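Side-chain contacts in taurocyamine kinase (Schistosoma mansoni, PDB 4WOD), which reversibly transfers a phosphate group between ATP and taurocyamine, making the phosphagen N-phosphotaurocyamine with the help of magnesium: residues 11-16 with 21-26; 97-102 with 246-251; 405-410 with 430-435. The protein carries 4 engineered substitutions. All blocks are in the same frame, centred on the assembly; numbering follows the deposited sequence.

Contact 1 (11-16 with 21-26); sequences VKIRND and SLTKKY. Engineered in segment 11-16: Val11 (natural residue Ala).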
# COMPACT_ATOMS: atom_id res chain seq x y z
N VAL A 11 13.20 -28.26 -0.88
CA VAL A 11 13.53 -28.08 -2.30
C VAL A 11 12.32 -27.65 -3.15
O VAL A 11 12.44 -26.73 -3.98
CB VAL A 11 14.14 -29.36 -2.87
CG1 VAL A 11 14.17 -29.33 -4.41
CG2 VAL A 11 15.54 -29.53 -2.30
N LYS A 12 11.16 -28.27 -2.95
CA LYS A 12 9.94 -27.88 -3.68
C LYS A 12 9.56 -26.43 -3.41
O LYS A 12 9.29 -25.65 -4.33
CB LYS A 12 8.77 -28.80 -3.30
CG LYS A 12 8.84 -30.20 -3.90
CD LYS A 12 7.62 -31.03 -3.51
CE LYS A 12 7.52 -32.28 -4.35
NZ LYS A 12 7.11 -31.96 -5.75
N ILE A 13 9.53 -26.07 -2.13
CA ILE A 13 9.20 -24.72 -1.72
C ILE A 13 10.22 -23.71 -2.25
O ILE A 13 9.85 -22.63 -2.71
CB ILE A 13 9.10 -24.64 -0.18
CG1 ILE A 13 7.93 -25.50 0.31
CG2 ILE A 13 8.96 -23.19 0.26
CD1 ILE A 13 7.91 -25.80 1.82
N ARG A 14 11.51 -24.04 -2.19
CA ARG A 14 12.53 -23.11 -2.67
C ARG A 14 12.54 -22.98 -4.19
O ARG A 14 12.72 -21.89 -4.72
CB ARG A 14 13.91 -23.53 -2.18
CG ARG A 14 14.17 -23.09 -0.78
CD ARG A 14 15.59 -23.40 -0.38
NE ARG A 14 15.94 -22.69 0.84
CZ ARG A 14 17.13 -22.77 1.42
NH1 ARG A 14 18.07 -23.56 0.90
NH2 ARG A 14 17.37 -22.08 2.53
N ASN A 15 12.32 -24.09 -4.89
CA ASN A 15 12.31 -24.07 -6.35
C ASN A 15 11.07 -23.43 -6.95
O ASN A 15 10.96 -23.28 -8.16
CB ASN A 15 12.45 -25.50 -6.90
CG ASN A 15 13.87 -26.01 -6.84
OD1 ASN A 15 14.81 -25.25 -6.60
ND2 ASN A 15 14.03 -27.32 -7.07
N ASP A 16 10.11 -23.06 -6.10
CA ASP A 16 8.86 -22.53 -6.60
C ASP A 16 8.89 -21.00 -6.62
O ASP A 16 8.86 -20.35 -5.57
CB ASP A 16 7.69 -23.04 -5.76
CG ASP A 16 6.34 -22.77 -6.41
OD1 ASP A 16 6.30 -22.10 -7.47
OD2 ASP A 16 5.32 -23.24 -5.86
N SER A 21 6.60 -17.44 0.83
CA SER A 21 6.07 -17.63 2.18
C SER A 21 7.12 -17.35 3.23
O SER A 21 8.31 -17.37 2.93
CB SER A 21 5.53 -19.06 2.33
OG SER A 21 6.50 -20.04 1.94
N LEU A 22 6.70 -17.10 4.47
CA LEU A 22 7.66 -17.05 5.56
C LEU A 22 8.25 -18.44 5.80
O LEU A 22 9.34 -18.56 6.35
CB LEU A 22 7.03 -16.53 6.84
CG LEU A 22 6.53 -15.08 6.78
CD1 LEU A 22 5.75 -14.71 8.05
CD2 LEU A 22 7.71 -14.11 6.57
N THR A 23 7.53 -19.48 5.40
CA THR A 23 8.06 -20.85 5.48
C THR A 23 9.29 -21.00 4.62
O THR A 23 10.29 -21.59 5.01
CB THR A 23 7.02 -21.90 5.04
OG1 THR A 23 5.97 -21.96 6.00
CG2 THR A 23 7.66 -23.28 4.92
N LYS A 24 9.22 -20.43 3.42
CA LYS A 24 10.34 -20.47 2.50
C LYS A 24 11.51 -19.67 3.10
O LYS A 24 12.66 -20.09 3.04
CB LYS A 24 9.92 -19.89 1.15
CG LYS A 24 11.02 -19.81 0.12
CD LYS A 24 10.41 -19.46 -1.21
CE LYS A 24 11.43 -19.34 -2.30
NZ LYS A 24 10.79 -19.47 -3.63
N LYS A 25 11.17 -18.56 3.74
CA LYS A 25 12.17 -17.65 4.29
C LYS A 25 12.98 -18.30 5.40
O LYS A 25 14.19 -18.14 5.45
CB LYS A 25 11.49 -16.38 4.79
CG LYS A 25 12.43 -15.29 5.26
CD LYS A 25 11.67 -13.98 5.36
CE LYS A 25 12.44 -12.92 6.10
NZ LYS A 25 11.58 -11.70 6.25
N TYR A 26 12.32 -19.06 6.27
CA TYR A 26 13.00 -19.55 7.45
C TYR A 26 13.30 -21.05 7.44
O TYR A 26 14.01 -21.54 8.32
CB TYR A 26 12.18 -19.18 8.69
CG TYR A 26 12.14 -17.68 8.90
CD1 TYR A 26 13.30 -16.96 9.23
CD2 TYR A 26 10.95 -16.97 8.75
CE1 TYR A 26 13.27 -15.59 9.40
CE2 TYR A 26 10.91 -15.60 8.92
CZ TYR A 26 12.08 -14.91 9.25
OH TYR A 26 12.03 -13.55 9.42
O HOH W 1 13.58 -22.33 2.09
O HOH W 2 15.73 -20.51 3.41

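Contact 2 (97-102 with 246-251); sequences SNFGDL and AIQELS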
# COMPACT_ATOMS: atom_id res chain seq x y z
N SER A 97 -4.80 -13.99 29.79
CA SER A 97 -6.10 -13.68 29.22
C SER A 97 -6.84 -12.69 30.12
O SER A 97 -6.84 -12.84 31.34
CB SER A 97 -6.91 -14.97 29.06
OG SER A 97 -8.19 -14.74 28.52
N ASN A 98 -7.42 -11.66 29.51
CA ASN A 98 -8.25 -10.68 30.22
C ASN A 98 -9.27 -10.03 29.29
O ASN A 98 -8.90 -9.17 28.47
CB ASN A 98 -7.39 -9.61 30.89
CG ASN A 98 -8.22 -8.54 31.59
OD1 ASN A 98 -9.36 -8.78 31.98
ND2 ASN A 98 -7.65 -7.34 31.72
N PHE A 99 -10.53 -10.45 29.43
CA PHE A 99 -11.64 -9.95 28.63
C PHE A 99 -12.13 -8.61 29.20
O PHE A 99 -12.81 -7.84 28.52
CB PHE A 99 -12.80 -10.97 28.57
CG PHE A 99 -12.56 -12.10 27.58
CD1 PHE A 99 -12.92 -11.97 26.24
CD2 PHE A 99 -11.95 -13.29 27.98
CE1 PHE A 99 -12.69 -12.98 25.33
CE2 PHE A 99 -11.70 -14.31 27.07
CZ PHE A 99 -12.08 -14.15 25.74
N GLY A 100 -11.75 -8.33 30.45
CA GLY A 100 -12.13 -7.08 31.10
C GLY A 100 -13.24 -7.30 32.12
O GLY A 100 -13.75 -8.41 32.28
N ASP A 101 -13.62 -6.23 32.80
CA ASP A 101 -14.74 -6.28 33.74
C ASP A 101 -16.06 -6.27 32.98
O ASP A 101 -16.57 -5.20 32.63
CB ASP A 101 -14.66 -5.08 34.69
CG ASP A 101 -15.65 -5.18 35.83
OD1 ASP A 101 -16.44 -6.14 35.87
OD2 ASP A 101 -15.64 -4.26 36.67
N LEU A 102 -16.61 -7.45 32.72
CA LEU A 102 -17.76 -7.58 31.84
C LEU A 102 -18.97 -6.77 32.34
O LEU A 102 -19.63 -6.12 31.55
CB LEU A 102 -18.15 -9.05 31.67
CG LEU A 102 -17.05 -9.88 31.00
CD1 LEU A 102 -17.56 -11.25 30.58
CD2 LEU A 102 -16.48 -9.14 29.80
N ALA A 246 -19.24 -17.19 27.36
CA ALA A 246 -19.26 -18.59 26.94
C ALA A 246 -17.90 -19.27 27.10
O ALA A 246 -17.83 -20.40 27.60
CB ALA A 246 -19.72 -18.71 25.50
N ILE A 247 -16.84 -18.59 26.69
CA ILE A 247 -15.53 -19.25 26.71
C ILE A 247 -15.05 -19.40 28.16
O ILE A 247 -14.40 -20.38 28.52
CB ILE A 247 -14.49 -18.49 25.84
CG1 ILE A 247 -13.30 -19.41 25.51
CG2 ILE A 247 -14.05 -17.20 26.49
CD1 ILE A 247 -13.72 -20.70 24.76
N GLN A 248 -15.40 -18.43 29.01
CA GLN A 248 -15.10 -18.55 30.42
C GLN A 248 -15.84 -19.76 31.02
O GLN A 248 -15.25 -20.55 31.76
CB GLN A 248 -15.46 -17.24 31.14
CG GLN A 248 -14.58 -16.07 30.65
CD GLN A 248 -14.87 -14.75 31.36
OE1 GLN A 248 -15.92 -14.57 31.98
NE2 GLN A 248 -13.92 -13.83 31.29
N GLU A 249 -17.10 -19.93 30.65
CA GLU A 249 -17.86 -21.10 31.11
C GLU A 249 -17.23 -22.40 30.59
O GLU A 249 -17.01 -23.34 31.35
CB GLU A 249 -19.33 -20.99 30.69
CG GLU A 249 -20.07 -19.81 31.35
CD GLU A 249 -21.60 -19.93 31.32
OE1 GLU A 249 -22.14 -20.69 30.48
OE2 GLU A 249 -22.26 -19.25 32.13
N LEU A 250 -16.89 -22.44 29.30
CA LEU A 250 -16.32 -23.64 28.70
C LEU A 250 -14.99 -24.02 29.36
O LEU A 250 -14.70 -25.20 29.53
CB LEU A 250 -16.14 -23.45 27.18
CG LEU A 250 -17.43 -23.50 26.36
CD1 LEU A 250 -17.20 -23.22 24.86
CD2 LEU A 250 -18.17 -24.81 26.55
N SER A 251 -14.21 -23.01 29.73
CA SER A 251 -12.94 -23.19 30.43
C SER A 251 -13.05 -24.02 31.70
O SER A 251 -12.09 -24.63 32.13
CB SER A 251 -12.33 -21.83 30.80
OG SER A 251 -11.82 -21.20 29.64
O HOH W 3 -14.16 -11.33 32.47

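Contact 3 (405-410 with 430-435); sequences HGATLA and AECYST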
# COMPACT_ATOMS: atom_id res chain seq x y z
N HIS A 405 -13.49 22.85 -11.94
CA HIS A 405 -13.55 21.45 -12.31
C HIS A 405 -13.30 20.50 -11.13
O HIS A 405 -13.17 19.29 -11.32
CB HIS A 405 -12.60 21.20 -13.46
CG HIS A 405 -12.80 22.18 -14.57
ND1 HIS A 405 -11.79 22.99 -15.05
CD2 HIS A 405 -13.92 22.53 -15.26
CE1 HIS A 405 -12.27 23.76 -16.01
NE2 HIS A 405 -13.56 23.50 -16.16
N GLY A 406 -13.27 21.05 -9.92
CA GLY A 406 -13.37 20.22 -8.74
C GLY A 406 -12.16 20.04 -7.84
O GLY A 406 -12.20 19.24 -6.90
N ALA A 407 -11.10 20.79 -8.10
CA ALA A 407 -9.90 20.68 -7.29
C ALA A 407 -10.04 21.48 -5.98
O ALA A 407 -10.65 22.56 -5.93
CB ALA A 407 -8.69 21.15 -8.09
N THR A 408 -9.47 20.93 -4.92
CA THR A 408 -9.53 21.57 -3.60
C THR A 408 -8.14 21.74 -3.01
O THR A 408 -7.17 21.11 -3.47
CB THR A 408 -10.37 20.75 -2.61
OG1 THR A 408 -9.72 19.50 -2.33
CG2 THR A 408 -11.77 20.48 -3.18
N LEU A 409 -8.05 22.59 -1.99
CA LEU A 409 -6.80 22.81 -1.26
C LEU A 409 -6.44 21.54 -0.51
O LEU A 409 -5.26 21.20 -0.35
CB LEU A 409 -6.94 24.00 -0.29
CG LEU A 409 -5.73 24.36 0.58
CD1 LEU A 409 -4.52 24.79 -0.25
CD2 LEU A 409 -6.10 25.47 1.56
N ALA A 410 -7.48 20.83 -0.07
CA ALA A 410 -7.30 19.57 0.63
C ALA A 410 -6.62 18.57 -0.30
O ALA A 410 -5.68 17.88 0.11
CB ALA A 410 -8.61 19.05 1.11
N ALA A 430 -4.61 23.42 -13.58
CA ALA A 430 -3.98 24.70 -13.77
C ALA A 430 -4.68 25.80 -13.00
O ALA A 430 -4.02 26.72 -12.51
CB ALA A 430 -3.92 25.07 -15.26
N GLU A 431 -6.00 25.71 -12.91
CA GLU A 431 -6.80 26.77 -12.29
C GLU A 431 -6.47 26.92 -10.79
O GLU A 431 -6.74 27.95 -10.18
CB GLU A 431 -8.30 26.48 -12.48
CG GLU A 431 -9.20 27.64 -12.04
CD GLU A 431 -10.67 27.30 -12.13
OE1 GLU A 431 -11.09 26.82 -13.21
OE2 GLU A 431 -11.41 27.49 -11.14
N CYS A 432 -5.89 25.88 -10.22
CA CYS A 432 -5.46 25.92 -8.83
C CYS A 432 -4.56 27.13 -8.56
O CYS A 432 -4.64 27.73 -7.47
CB CYS A 432 -4.73 24.61 -8.47
SG CYS A 432 -5.85 23.21 -8.21
N TYR A 433 -3.76 27.52 -9.55
CA TYR A 433 -2.81 28.60 -9.37
C TYR A 433 -3.44 30.00 -9.41
O TYR A 433 -2.76 30.99 -9.20
CB TYR A 433 -1.69 28.52 -10.41
CG TYR A 433 -0.79 27.32 -10.18
CD1 TYR A 433 0.26 27.39 -9.27
CD2 TYR A 433 -1.00 26.13 -10.86
CE1 TYR A 433 1.11 26.30 -9.05
CE2 TYR A 433 -0.18 25.01 -10.63
CZ TYR A 433 0.88 25.11 -9.74
OH TYR A 433 1.70 24.00 -9.52
N SER A 434 -4.72 30.09 -9.70
CA SER A 434 -5.40 31.36 -9.50
C SER A 434 -6.43 31.21 -8.37
O SER A 434 -6.51 32.08 -7.51
CB SER A 434 -6.05 31.85 -10.80
OG SER A 434 -7.13 31.02 -11.18
N THR A 435 -7.21 30.13 -8.37
CA THR A 435 -8.24 29.92 -7.34
C THR A 435 -7.64 29.92 -5.92
O THR A 435 -8.25 30.46 -4.96
CB THR A 435 -8.99 28.60 -7.56
OG1 THR A 435 -9.50 28.57 -8.90
CG2 THR A 435 -10.14 28.43 -6.55

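Contact 1 (11-16 with 21-26)
Ile13 and Lys24 bring helix 6-14 up against helix 22-26, their CA atoms 6.1 Å apart and the closest pair between 11-16 and 21-26. The methyl CG2 of Ile13 sits 3.6 Å from Lys24 CB. At its other end the isoleucine crosses Thr23 at about a right angle, and Ile13 CD1 meets Thr23 CG2 at 4.0 Å. With CG anti to the backbone N (chi1 177°) and the chain extended beyond it, Lys24 slides past Ile13 in the opposite direction and carries its ammonium to a cluster of backbone carbonyls, Ile13 O, Arg14 O and Asp16 O. There Lys24 NZ makes weak hydrogen bonds to Ile13 O (3.4 Å) and Arg14 O, lies 2.9 Å from Asp16 O, and bonds to the carbonyl of Asn19 in the connecting loop. Together these carbonyls would probably stabilise the ammonium. Ser21 is the N-cap of the second helix: its OG accepts from Lys24 N at 3.1 Å and also hydrogen-bonds Asn19 OD1, so Lys24 is also engaged through its backbone N. On the solvent side Arg14 meets Lys24 through a water that joins Arg14 NE to Lys24 O, while Arg14 NH1 forms a salt bridge with Asp29. Two short helices joined by a four-residue loop thus pack together in the N-terminal domain of the first repeat, with the side chain of Ser21 about 7 Å from the bound arginine. Helix 46-55 packs against both, touching Ile13 through Asn53 and Ala54 and Thr23 through Val50, and Asn53 also bonds Thr23 OG1; helix 74-84 lies against Leu22 and Tyr26.

Contact 2 (97-102 with 246-251)
Phe99 reaches from the loop 97-102 to helix 236-251, where Ile247 CG2 packs 3.7 Å from Phe99 CZ and 3.8 Å from Phe99 CE2. This is the tight, buried part of the contact. Ile247 CG2 stands between the backbone N and the carbonyl carbon, which turns this methyl to the ring while the longer branch leads away; ring and isoleucine cross at about a right angle. Leu124 of strand 117-126 touches both side chains, and Ala244, one turn back on the helix, also lies against Phe99.

The other side is looser and wetter. Gln248 extends past Phe99 in the opposite direction, its amide plane turned 86° from the ring plane, and Gln248 NE2 stays 3.9 Å from Phe99 CD2. Its oxygen OE1 lies 4.0 Å from Leu102 CD1, a bare van der Waals touch. A water bridges the two segments, donating to Gly100 O at 3.0 Å and accepting from Gln248 NE2 at 2.8 Å. The loop itself is shaped by an Asx turn, in which Asn98 OD1 accepts from Gly100 N with the donor well above the carbonyl plane. Glycine at position 100 suits backbone angles at which a CB would press on the preceding carbonyl.

No direct hydrogen bond joins 97-102 to 246-251. The linker ahead of the central sheet is thus held to this helix of the catalytic domain by the apolar contact of Phe99 with Ile247, supported by Tyr240 OH bonding to Phe99 O, while the exposed Gln248 reaches the loop through a water.

Contact 3 (405-410 with 430-435)
Cys432 has its SG anti to the carbonyl carbon and beside the backbone N (chi1 -76°), which sets the sulfur against Ala407, whereas Glu431 is extended through its first two torsions (chi1 -171°) and sends its carboxylate toward the start of 405-410. Ala407 CB meets Cys432 SG at 3.5 Å, the one close apolar touch between the two segments, and both residues are buried. Their CA atoms are also the nearest pair, 7.0 Å apart.

Toward the surface, His405 ND1 comes within 4.3 Å of Glu431 OE1, the carboxylate oxygen lying obliquely to the imidazole ring. Both groups have stronger polar partners: His405 ND1 is hydrogen-bonded to Glu429, and Glu431 OE2 accepts from the backbone N of Thr404. The glutamate therefore holds the chain just before His405, and two acidic residues lie near the imidazole.

Each segment leads into a helix. Thr408 is the N-cap of helix 409-418, its OG1 capping His411 N, and Gly406 takes backbone angles at which a CB would strike the carbonyl before it. In 430-435, Glu431 O gathers the backbone N atoms of Ser434 and Thr435 as well as both hydroxyls, with Thr435 OG1 3.1 Å from Glu431 O and well above the carbonyl plane. Four donors converge on this one oxygen. Next to it, Tyr433 packs on helix 437-448 and bonds the carbonyl of Thr629, a link into the catalytic domain of the second repeat.

The chemistry is thus divided: a methyl-sulfur contact joins the two segments in the buried part, and the nearby negative charges would probably favour a protonated His405 at the exposed end.

Following the chain from its N terminus, contact 1 closes a loop of four residues between helices 6-14 and 22-26 in the N-terminal domain of the first repeat. Contact 2 joins the linker after helix 74-84 to helix 236-251, closing a loop of 143 residues that contains five strands of the sheet. Contact 3, its segments 19 residues apart, ties the approach to helix 409-418 to the segment around helix 432-435 in the N-terminal domain of the second repeat. The three follow in series, neither nesting nor crossing. None touches another: the nearest atoms of contacts 1 and 2 are about 24 Å apart, and contacts 1 and 3 lie on opposite sides of the chain's centre.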